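Local coordinates for protein putative O-GlcNAcase nagJ (Clostridium perfringens, PDB 6PV5) that probably acts as a family 84 hexosaminidase that cleaves N-acetylhexosamine residues from glycoconjugates, this chain holding the catalytic domain and its flanking domains, at residues A[40-43]-A[44-48]. Residues are numbered along the deposited sequence; the frame is centred on the assembly and turned at random.
Sequences ISIY and PTPKD
Ile42 and Pro46 make the apolar contact of this turn, and the two side chains lie at about a right angle to each other. Ile42 CB sits 3.8 Å from Pro46 CD, and Ile42 CG2 is 4.1 Å from that same carbon. The branch owes its place to chi1 of -47°, which sets CG2 beside the carbonyl carbon while CG1 leads off beside the backbone N.

The bend rests on a cis peptide bond between Tyr43 and Pro44, whose CA atoms are 2.9 Å apart. With the backbone angles of these residues and 5.7 Å between Ile42 CA and Thr45 CA, it is a type VIb beta turn. Tyr43 CG, anti to its own N (chi1 -165°), lies beside the carbonyl carbon bonded to Pro44 N, and the ring stands obliquely to that nitrogen. Tyr43 OH is hydrogen-bonded to Ser467 OG on helix 464-476.

Thr45 CA makes a C-H...O contact to Ile42 O at 3.5 Å, with 140° at the hydrogen. Separately, Ile42 O and Pro44 O lie 3.2 Å apart, a close approach that contributes no bond.

Type VIb turns characteristically lack the closing hydrogen bond, which leaves Thr45 N available to Asp454 on helix 446-457, after the last barrel strand. Gln164 binds Tyr43 N within the N-terminal domain. The turn, just ahead of strand 48-51, is thus shaped by the cis bond and Ile42-Pro46 contact, while outside side chains satisfy its N-H groups.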
# COMPACT_ATOMS: atom_id res chain seq x y z
N ILE A 40 11.03 -12.37 16.91
CA ILE A 40 10.80 -10.94 16.85
C ILE A 40 10.31 -10.63 15.43
O ILE A 40 10.83 -11.19 14.47
CB ILE A 40 12.08 -10.16 17.21
N SER A 41 9.29 -9.77 15.33
CA SER A 41 8.71 -9.41 14.04
C SER A 41 8.51 -7.90 13.95
O SER A 41 7.68 -7.33 14.67
CB SER A 41 7.41 -10.13 13.81
OG SER A 41 6.77 -9.66 12.63
N ILE A 42 9.27 -7.27 13.05
CA ILE A 42 9.12 -5.85 12.77
C ILE A 42 8.68 -5.70 11.32
O ILE A 42 9.27 -6.28 10.42
CB ILE A 42 10.42 -5.07 13.04
CG1 ILE A 42 11.05 -5.43 14.39
CG2 ILE A 42 10.18 -3.56 12.89
CD1 ILE A 42 10.19 -5.08 15.58
N TYR A 43 7.63 -4.92 11.12
CA TYR A 43 7.06 -4.73 9.81
C TYR A 43 6.92 -3.23 9.61
O TYR A 43 6.39 -2.56 10.50
CB TYR A 43 5.68 -5.39 9.77
CG TYR A 43 5.08 -5.60 8.40
CD1 TYR A 43 5.47 -6.67 7.62
CD2 TYR A 43 4.10 -4.75 7.91
CE1 TYR A 43 4.91 -6.90 6.37
CE2 TYR A 43 3.50 -4.98 6.68
CZ TYR A 43 3.92 -6.05 5.90
OH TYR A 43 3.37 -6.29 4.68
N PRO A 44 7.38 -2.64 8.48
CA PRO A 44 8.11 -3.36 7.43
C PRO A 44 9.43 -3.96 7.90
O PRO A 44 9.96 -3.52 8.91
CB PRO A 44 8.43 -2.26 6.41
CG PRO A 44 7.37 -1.21 6.63
CD PRO A 44 7.15 -1.22 8.13
N THR A 45 9.94 -4.96 7.16
CA THR A 45 11.16 -5.67 7.50
C THR A 45 12.35 -4.70 7.53
O THR A 45 12.69 -4.10 6.51
CB THR A 45 11.46 -6.80 6.51
OG1 THR A 45 10.33 -7.67 6.49
CG2 THR A 45 12.70 -7.59 6.89
N PRO A 46 13.04 -4.53 8.69
CA PRO A 46 14.21 -3.65 8.77
C PRO A 46 15.35 -4.06 7.84
O PRO A 46 15.54 -5.25 7.57
CB PRO A 46 14.62 -3.70 10.25
CG PRO A 46 13.94 -4.93 10.80
CD PRO A 46 12.68 -5.12 9.99
N LYS A 47 16.08 -3.06 7.31
CA LYS A 47 17.28 -3.32 6.52
C LYS A 47 18.19 -4.29 7.26
O LYS A 47 18.54 -5.34 6.73
CB LYS A 47 18.03 -2.03 6.18
N ASP A 48 18.53 -3.97 8.51
CA ASP A 48 19.51 -4.76 9.25
C ASP A 48 19.02 -4.98 10.68
O ASP A 48 18.79 -4.02 11.42
CB ASP A 48 20.90 -4.11 9.17
CG ASP A 48 22.03 -4.91 9.81
OD1 ASP A 48 21.95 -5.18 11.02
OD2 ASP A 48 22.99 -5.23 9.08